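PDB 2DUR: vesicular integral-membrane protein VIP36 from Canis lupus familiaris, which acts as a calcium-dependent lectin of the early secretory pathway, binding high-mannose glycans and taking part in the transport and sorting of the glycoproteins that carry them. Local coordinates for residues N118-I129 against K144-T155. Residues are numbered along the deposited sequence; the frame is centred on the assembly and turned at random.
With CA (calcium ion), chain E; MAN (alpha-D-mannopyranose), chain C.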
ATOM      1  N   ASN A 118     -15.420  10.714  -1.744  1.00 19.71           N
ATOM      2  CA  ASN A 118     -15.384  12.179  -1.790  1.00 19.90           C
ATOM      3  C   ASN A 118     -16.129  12.704  -3.013  1.00 20.49           C
ATOM      4  O   ASN A 118     -16.640  13.829  -3.015  1.00 21.11           O
ATOM      5  CB  ASN A 118     -13.941  12.649  -1.860  1.00 19.09           C
ATOM      6  CG  ASN A 118     -13.186  12.373  -0.597  1.00 18.26           C
ATOM      7  OD1 ASN A 118     -12.650  11.279  -0.406  1.00 17.44           O
ATOM      8  ND2 ASN A 118     -13.125  13.362   0.280  1.00 17.88           N
ATOM      9  N   ASP A 119     -16.151  11.881  -4.052  1.00 20.98           N
ATOM     10  CA  ASP A 119     -16.729  12.252  -5.339  1.00 21.96           C
ATOM     11  C   ASP A 119     -18.251  12.174  -5.324  1.00 22.77           C
ATOM     12  O   ASP A 119     -18.841  11.078  -5.266  1.00 22.27           O
ATOM     13  CB  ASP A 119     -16.141  11.341  -6.415  1.00 21.56           C
ATOM     14  CG  ASP A 119     -16.588  11.687  -7.811  1.00 23.50           C
ATOM     15  OD1 ASP A 119     -17.354  12.665  -8.007  1.00 23.60           O
ATOM     16  OD2 ASP A 119     -16.170  10.936  -8.723  1.00 23.75           O
ATOM     17  N   GLU A 120     -18.868  13.350  -5.400  1.00 23.80           N
ATOM     18  CA  GLU A 120     -20.321  13.459  -5.385  1.00 26.15           C
ATOM     19  C   GLU A 120     -20.985  12.846  -6.605  1.00 26.57           C
ATOM     20  O   GLU A 120     -22.178  12.525  -6.573  1.00 27.15           O
ATOM     21  CB  GLU A 120     -20.749  14.915  -5.227  1.00 26.97           C
ATOM     22  CG  GLU A 120     -20.535  15.376  -3.800  1.00 31.75           C
ATOM     23  CD  GLU A 120     -20.398  16.872  -3.657  1.00 39.46           C
ATOM     24  OE1 GLU A 120     -21.316  17.475  -3.056  1.00 41.86           O
ATOM     25  OE2 GLU A 120     -19.372  17.442  -4.120  1.00 43.43           O
ATOM     26  N   THR A 121     -20.224  12.673  -7.681  1.00 26.27           N
ATOM     27  CA  THR A 121     -20.769  12.044  -8.878  1.00 26.96           C
ATOM     28  C   THR A 121     -20.057  10.729  -9.207  1.00 26.89           C
ATOM     29  O   THR A 121     -19.983  10.312 -10.376  1.00 26.72           O
ATOM     30  CB  THR A 121     -20.733  13.009 -10.098  1.00 27.35           C
ATOM     31  OG1 THR A 121     -19.378  13.380 -10.381  1.00 27.77           O
ATOM     32  CG2 THR A 121     -21.582  14.266  -9.836  1.00 27.81           C
ATOM     33  N   THR A 122     -19.548  10.062  -8.171  1.00 26.63           N
ATOM     34  CA  THR A 122     -18.872   8.783  -8.350  1.00 27.72           C
ATOM     35  C   THR A 122     -19.741   7.717  -9.019  1.00 28.87           C
ATOM     36  O   THR A 122     -20.949   7.656  -8.783  1.00 29.14           O
ATOM     37  CB  THR A 122     -18.306   8.230  -7.015  1.00 27.30           C
ATOM     38  OG1 THR A 122     -17.486   7.083  -7.286  1.00 26.17           O
ATOM     39  CG2 THR A 122     -19.431   7.843  -6.021  1.00 26.16           C
ATOM     40  N   GLU A 123     -19.100   6.902  -9.857  1.00 30.17           N
ATOM     41  CA  GLU A 123     -19.705   5.705 -10.436  1.00 32.00           C
ATOM     42  C   GLU A 123     -19.166   4.433  -9.772  1.00 30.97           C
ATOM     43  O   GLU A 123     -19.427   3.326 -10.242  1.00 31.70           O
ATOM     44  CB  GLU A 123     -19.458   5.645 -11.957  1.00 32.09           C
ATOM     45  CG  GLU A 123     -20.110   6.779 -12.765  1.00 35.34           C
ATOM     46  CD  GLU A 123     -19.932   6.614 -14.279  1.00 35.91           C
ATOM     47  OE1 GLU A 123     -18.833   6.192 -14.719  1.00 41.77           O
ATOM     48  OE2 GLU A 123     -20.886   6.916 -15.036  1.00 42.05           O
ATOM     49  N   ARG A 124     -18.415   4.598  -8.683  1.00 29.95           N
ATOM     50  CA  ARG A 124     -17.805   3.481  -7.974  1.00 28.33           C
ATOM     51  C   ARG A 124     -18.537   3.165  -6.654  1.00 28.42           C
ATOM     52  O   ARG A 124     -19.155   4.043  -6.044  1.00 28.68           O
ATOM     53  CB  ARG A 124     -16.307   3.756  -7.744  1.00 28.34           C
ATOM     54  CG  ARG A 124     -15.513   3.741  -9.046  1.00 27.60           C
ATOM     55  CD  ARG A 124     -14.024   4.113  -8.922  1.00 26.89           C
ATOM     56  NE  ARG A 124     -13.823   5.549  -8.819  1.00 25.48           N
ATOM     57  CZ  ARG A 124     -12.664   6.123  -8.516  1.00 26.88           C
ATOM     58  NH1 ARG A 124     -11.592   5.367  -8.310  1.00 25.23           N
ATOM     59  NH2 ARG A 124     -12.578   7.444  -8.420  1.00 24.81           N
ATOM     60  N   VAL A 125     -18.453   1.907  -6.227  1.00 27.55           N
ATOM     61  CA  VAL A 125     -18.946   1.477  -4.921  1.00 26.55           C
ATOM     62  C   VAL A 125     -17.769   1.370  -3.934  1.00 25.54           C
ATOM     63  O   VAL A 125     -16.742   0.797  -4.261  1.00 24.90           O
ATOM     64  CB  VAL A 125     -19.687   0.126  -5.014  1.00 27.01           C
ATOM     65  CG1 VAL A 125     -20.063  -0.382  -3.636  1.00 27.16           C
ATOM     66  CG2 VAL A 125     -20.930   0.264  -5.914  1.00 28.10           C
ATOM     67  N   PHE A 126     -17.938   1.917  -2.732  1.00 24.50           N
ATOM     68  CA  PHE A 126     -16.863   1.958  -1.726  1.00 23.40           C
ATOM     69  C   PHE A 126     -17.065   0.923  -0.600  1.00 23.51           C
ATOM     70  O   PHE A 126     -18.199   0.460  -0.389  1.00 24.78           O
ATOM     71  CB  PHE A 126     -16.699   3.393  -1.170  1.00 23.29           C
ATOM     72  CG  PHE A 126     -16.031   4.324  -2.138  1.00 23.37           C
ATOM     73  CD1 PHE A 126     -16.674   4.697  -3.315  1.00 23.78           C
ATOM     74  CD2 PHE A 126     -14.733   4.784  -1.902  1.00 24.01           C
ATOM     75  CE1 PHE A 126     -16.041   5.535  -4.251  1.00 25.41           C
ATOM     76  CE2 PHE A 126     -14.086   5.615  -2.827  1.00 24.38           C
ATOM     77  CZ  PHE A 126     -14.740   5.997  -4.002  1.00 24.36           C
ATOM     78  N   PRO A 127     -15.981   0.545   0.108  1.00 22.37           N
ATOM     79  CA  PRO A 127     -14.590   0.949  -0.135  1.00 20.80           C
ATOM     80  C   PRO A 127     -14.041   0.496  -1.486  1.00 20.09           C
ATOM     81  O   PRO A 127     -14.512  -0.487  -2.064  1.00 19.63           O
ATOM     82  CB  PRO A 127     -13.814   0.271   0.984  1.00 21.07           C
ATOM     83  CG  PRO A 127     -14.863   0.057   2.069  1.00 21.33           C
ATOM     84  CD  PRO A 127     -16.076  -0.323   1.295  1.00 22.19           C
ATOM     85  N   TYR A 128     -13.039   1.213  -1.979  1.00 18.99           N
ATOM     86  CA  TYR A 128     -12.550   0.969  -3.337  1.00 18.29           C
ATOM     87  C   TYR A 128     -11.023   0.908  -3.285  1.00 18.45           C
ATOM     88  O   TYR A 128     -10.365   1.834  -2.770  1.00 17.70           O
ATOM     89  CB  TYR A 128     -13.056   2.080  -4.304  1.00 18.57           C
ATOM     90  CG  TYR A 128     -12.853   1.738  -5.760  1.00 19.25           C
ATOM     91  CD1 TYR A 128     -13.785   0.965  -6.455  1.00 19.67           C
ATOM     92  CD2 TYR A 128     -11.705   2.161  -6.444  1.00 19.12           C
ATOM     93  CE1 TYR A 128     -13.585   0.644  -7.782  1.00 17.75           C
ATOM     94  CE2 TYR A 128     -11.498   1.828  -7.780  1.00 18.70           C
ATOM     95  CZ  TYR A 128     -12.443   1.072  -8.440  1.00 19.60           C
ATOM     96  OH  TYR A 128     -12.255   0.724  -9.761  1.00 19.24           O
ATOM     97  N   ILE A 129     -10.478  -0.183  -3.806  1.00 17.23           N
ATOM     98  CA  ILE A 129      -9.039  -0.394  -3.824  1.00 16.41           C
ATOM     99  C   ILE A 129      -8.573  -0.117  -5.241  1.00 16.67           C
ATOM    100  O   ILE A 129      -9.100  -0.674  -6.191  1.00 15.92           O
ATOM    101  CB  ILE A 129      -8.664  -1.875  -3.474  1.00 16.58           C
ATOM    102  CG1 ILE A 129      -9.098  -2.192  -2.033  1.00 16.12           C
ATOM    103  CG2 ILE A 129      -7.167  -2.131  -3.662  1.00 17.22           C
ATOM    104  CD1 ILE A 129      -8.802  -3.642  -1.625  1.00 16.75           C
ATOM    105  N   LYS A 144     -11.961  13.711  -5.791  1.00 18.11           N
ATOM    106  CA  LYS A 144     -12.633  12.850  -6.762  1.00 18.59           C
ATOM    107  C   LYS A 144     -12.179  11.395  -6.628  1.00 17.79           C
ATOM    108  O   LYS A 144     -12.303  10.598  -7.560  1.00 17.62           O
ATOM    109  CB  LYS A 144     -12.477  13.390  -8.210  1.00 19.21           C
ATOM    110  CG  LYS A 144     -13.000  14.836  -8.376  1.00 20.44           C
ATOM    111  CD  LYS A 144     -14.535  14.919  -8.337  1.00 24.33           C
ATOM    112  CE  LYS A 144     -15.140  14.480  -9.661  1.00 23.92           C
ATOM    113  NZ  LYS A 144     -16.660  14.593  -9.688  1.00 24.06           N
ATOM    114  N   ASP A 145     -11.660  11.056  -5.438  1.00 17.55           N
ATOM    115  CA  ASP A 145     -11.177   9.697  -5.151  1.00 16.92           C
ATOM    116  C   ASP A 145     -10.189   9.208  -6.225  1.00 16.53           C
ATOM    117  O   ASP A 145     -10.195   8.029  -6.622  1.00 16.66           O
ATOM    118  CB  ASP A 145     -12.358   8.716  -5.033  1.00 17.01           C
ATOM    119  CG  ASP A 145     -13.424   9.214  -4.068  1.00 17.17           C
ATOM    120  OD1 ASP A 145     -14.574   9.404  -4.499  1.00 18.19           O
ATOM    121  OD2 ASP A 145     -13.090   9.496  -2.916  1.00 16.74           O
ATOM    122  N   GLY A 146      -9.363  10.131  -6.710  1.00 16.52           N
ATOM    123  CA  GLY A 146      -8.354   9.804  -7.713  1.00 17.95           C
ATOM    124  C   GLY A 146      -8.872   9.332  -9.049  1.00 17.54           C
ATOM    125  O   GLY A 146      -8.195   8.593  -9.743  1.00 17.69           O
ATOM    126  N   ARG A 147     -10.075   9.785  -9.413  1.00 18.00           N
ATOM    127  CA  ARG A 147     -10.727   9.343 -10.625  1.00 20.09           C
ATOM    128  C   ARG A 147      -9.809   9.390 -11.855  1.00 19.29           C
ATOM    129  O   ARG A 147      -9.745   8.428 -12.638  1.00 21.16           O
ATOM    130  CB  ARG A 147     -11.955  10.196 -10.910  1.00 20.79           C
ATOM    131  CG  ARG A 147     -12.773   9.588 -12.049  1.00 23.82           C
ATOM    132  CD  ARG A 147     -13.738  10.530 -12.638  1.00 29.17           C
ATOM    133  NE  ARG A 147     -14.906  10.610 -11.784  1.00 30.69           N
ATOM    134  CZ  ARG A 147     -15.980  11.328 -12.060  1.00 32.28           C
ATOM    135  NH1 ARG A 147     -16.025  12.042 -13.171  1.00 32.60           N
ATOM    136  NH2 ARG A 147     -16.990  11.351 -11.202  1.00 28.93           N
ATOM    137  N   TRP A 148      -9.104  10.502 -11.997  1.00 18.49           N
ATOM    138  CA  TRP A 148      -8.418  10.804 -13.257  1.00 17.70           C
ATOM    139  C   TRP A 148      -7.112  10.041 -13.413  1.00 17.93           C
ATOM    140  O   TRP A 148      -6.563   9.992 -14.495  1.00 19.08           O
ATOM    141  CB  TRP A 148      -8.102  12.308 -13.344  1.00 18.96           C
ATOM    142  CG  TRP A 148      -9.088  13.202 -12.687  1.00 18.96           C
ATOM    143  CD1 TRP A 148      -8.892  13.935 -11.545  1.00 19.58           C
ATOM    144  CD2 TRP A 148     -10.434  13.466 -13.107  1.00 20.19           C
ATOM    145  NE1 TRP A 148     -10.025  14.643 -11.245  1.00 21.21           N
ATOM    146  CE2 TRP A 148     -10.988  14.365 -12.176  1.00 19.37           C
ATOM    147  CE3 TRP A 148     -11.223  13.034 -14.194  1.00 19.52           C
ATOM    148  CZ2 TRP A 148     -12.320  14.845 -12.278  1.00 19.51           C
ATOM    149  CZ3 TRP A 148     -12.550  13.518 -14.302  1.00 21.43           C
ATOM    150  CH2 TRP A 148     -13.067  14.418 -13.353  1.00 20.09           C
ATOM    151  N   THR A 149      -6.636   9.444 -12.324  1.00 16.74           N
ATOM    152  CA  THR A 149      -5.334   8.765 -12.317  1.00 16.64           C
ATOM    153  C   THR A 149      -5.429   7.277 -11.936  1.00 17.35           C
ATOM    154  O   THR A 149      -4.410   6.639 -11.707  1.00 17.90           O
ATOM    155  CB  THR A 149      -4.331   9.489 -11.405  1.00 16.57           C
ATOM    156  OG1 THR A 149      -4.882   9.671 -10.093  1.00 16.55           O
ATOM    157  CG2 THR A 149      -3.966  10.863 -11.996  1.00 17.30           C
ATOM    158  N   GLU A 150      -6.648   6.756 -11.853  1.00 17.83           N
ATOM    159  CA  GLU A 150      -6.834   5.319 -11.562  1.00 18.79           C
ATOM    160  C   GLU A 150      -6.355   4.458 -12.726  1.00 18.63           C
ATOM    161  O   GLU A 150      -6.819   4.625 -13.851  1.00 19.55           O
ATOM    162  CB  GLU A 150      -8.314   5.021 -11.297  1.00 18.73           C
ATOM    163  CG  GLU A 150      -8.563   3.504 -11.090  1.00 20.76           C
ATOM    164  CD  GLU A 150     -10.031   3.114 -10.958  1.00 21.35           C
ATOM    165  OE1 GLU A 150     -10.902   3.996 -10.875  1.00 24.73           O
ATOM    166  OE2 GLU A 150     -10.309   1.904 -10.950  1.00 22.76           O
ATOM    167  N   LEU A 151      -5.420   3.546 -12.460  1.00 17.96           N
ATOM    168  CA  LEU A 151      -4.992   2.569 -13.461  1.00 19.41           C
ATOM    169  C   LEU A 151      -5.966   1.396 -13.524  1.00 19.23           C
ATOM    170  O   LEU A 151      -6.325   0.903 -14.614  1.00 20.39           O
ATOM    171  CB  LEU A 151      -3.606   2.038 -13.105  1.00 20.78           C
ATOM    172  CG  LEU A 151      -2.349   2.266 -13.898  1.00 25.23           C
ATOM    173  CD1 LEU A 151      -1.280   1.396 -13.288  1.00 23.59           C
ATOM    174  CD2 LEU A 151      -2.548   1.914 -15.391  1.00 26.95           C
ATOM    175  N   ALA A 152      -6.370   0.928 -12.344  1.00 17.63           N
ATOM    176  CA  ALA A 152      -7.297  -0.201 -12.203  1.00 17.43           C
ATOM    177  C   ALA A 152      -7.763  -0.225 -10.755  1.00 17.22           C
ATOM    178  O   ALA A 152      -7.138   0.389  -9.902  1.00 16.68           O
ATOM    179  CB  ALA A 152      -6.631  -1.527 -12.557  1.00 18.30           C
ATOM    180  N   GLY A 153      -8.857  -0.912 -10.482  1.00 17.33           N
ATOM    181  CA  GLY A 153      -9.343  -0.988  -9.104  1.00 17.52           C
ATOM    182  C   GLY A 153     -10.519  -1.935  -8.970  1.00 18.79           C
ATOM    183  O   GLY A 153     -10.960  -2.558  -9.953  1.00 18.07           O
ATOM    184  N   CYS A 154     -10.984  -2.079  -7.741  1.00 18.82           N
ATOM    185  CA  CYS A 154     -12.128  -2.943  -7.461  1.00 20.58           C
ATOM    186  C   CYS A 154     -12.792  -2.481  -6.177  1.00 20.01           C
ATOM    187  O   CYS A 154     -12.142  -1.920  -5.308  1.00 19.95           O
ATOM    188  CB  CYS A 154     -11.694  -4.419  -7.342  1.00 21.49           C
ATOM    189  SG  CYS A 154     -10.996  -4.903  -5.722  1.00 25.61           S
ATOM    190  N   THR A 155     -14.094  -2.705  -6.069  1.00 20.51           N
ATOM    191  CA  THR A 155     -14.757  -2.513  -4.780  0.60 21.27           C
ATOM    192  C   THR A 155     -14.375  -3.673  -3.845  1.00 21.05           C
ATOM    193  O   THR A 155     -14.175  -4.817  -4.285  1.00 21.31           O
ATOM    194  CB  THR A 155     -16.291  -2.321  -4.928  0.60 21.63           C
ATOM    195  OG1 THR A 155     -16.863  -1.984  -3.650  0.60 22.00           O
ATOM    196  CG2 THR A 155     -16.961  -3.562  -5.503  0.60 22.67           C
TER
HETATM  197 CA    CA E   1     -11.948   9.061  -0.887  1.00 17.68          CA
HETATM  198  C1  MAN C   1     -12.419  16.765   5.115  1.00 26.25           C
HETATM  199  C2  MAN C   1     -11.304  16.812   4.072  1.00 24.99           C
HETATM  200  C3  MAN C   1     -11.449  15.657   3.071  1.00 26.26           C
HETATM  201  C4  MAN C   1     -11.631  14.307   3.782  1.00 21.81           C
HETATM  202  C5  MAN C   1     -12.866  14.429   4.658  1.00 22.16           C
HETATM  203  C6  MAN C   1     -13.198  13.111   5.361  1.00 19.03           C
HETATM  204  O1  MAN C   1     -13.625  17.292   4.569  1.00 22.34           O
HETATM  205  O2  MAN C   1     -10.069  16.690   4.734  1.00 27.50           O
HETATM  206  O3  MAN C   1     -10.327  15.632   2.201  1.00 26.71           O
HETATM  207  O4  MAN C   1     -11.790  13.237   2.876  1.00 20.85           O
HETATM  208  O5  MAN C   1     -12.572  15.437   5.615  1.00 22.49           O
HETATM  209  O6  MAN C   1     -12.208  12.810   6.320  1.00 17.96           O
HETATM  210  O   HOH W   1     -15.160   8.479  -7.221  1.00 27.88           O
HETATM  211  O   HOH W   2      -8.754   5.764  -7.599  1.00 28.74           O
HETATM  212  O   HOH W   3     -11.059   9.130   1.383  1.00 17.18           O
HETATM  213  O   HOH W   4      -9.987  10.205  -1.789  1.00 17.67           O
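Asp145 reaches across to Asn118 and Asp119, and its side chain is met along its whole length. Asp145 CB lies 3.6 Å from NH2 of Arg124, and the Phe126 ring brings CZ obliquely to within 3.4 Å of Asp145 OD1, close to CG as well. OD1 takes the backbone N-H of Asp119 from above the carboxylate plane and a hydrogen from a water that also joins Asp119 OD2, Thr122 OG1 and, weakly, Arg124 NH2. Asp145 OD2 receives the N-H of Asn118 on its syn lone pair and binds calcium at 2.4 Å. Asn118 binds the same ion through OD1, and its ND2 donates almost straight (172°) to O4 of the mannose.

With CG of Asp119 anti to the backbone N (chi1 -176°), its carboxylate is carried to two cations: Lys144 NZ meets OD1 at 2.7 Å, and Arg147 NH2 meets OD2 on the syn side at 2.6 Å. OD1 also closes an Asx turn with the N-H of Thr121. The Arg124 guanidinium donates through NH2 to Asp145 O and forms a salt bridge from NH1 to Glu150 OE1; the guanidinium and carboxylate planes are 18° apart, but OE1 lies obliquely to the guanidinium. Tyr128 OH donates to Glu150 OE2 at 2.6 Å. The Tyr128 ring lies between Arg124 CD and Cys154 O, beside the antiparallel pairing of Ile129 with Cys154 of edge strand 152-155.

With Asp114, the main-chain O of Tyr116 and two waters, Asn118 and Asp145 bind the calcium of an L-type lectin domain, in loops at the end of strand 109-114, and Asn118 belongs to the mannose pocket as well.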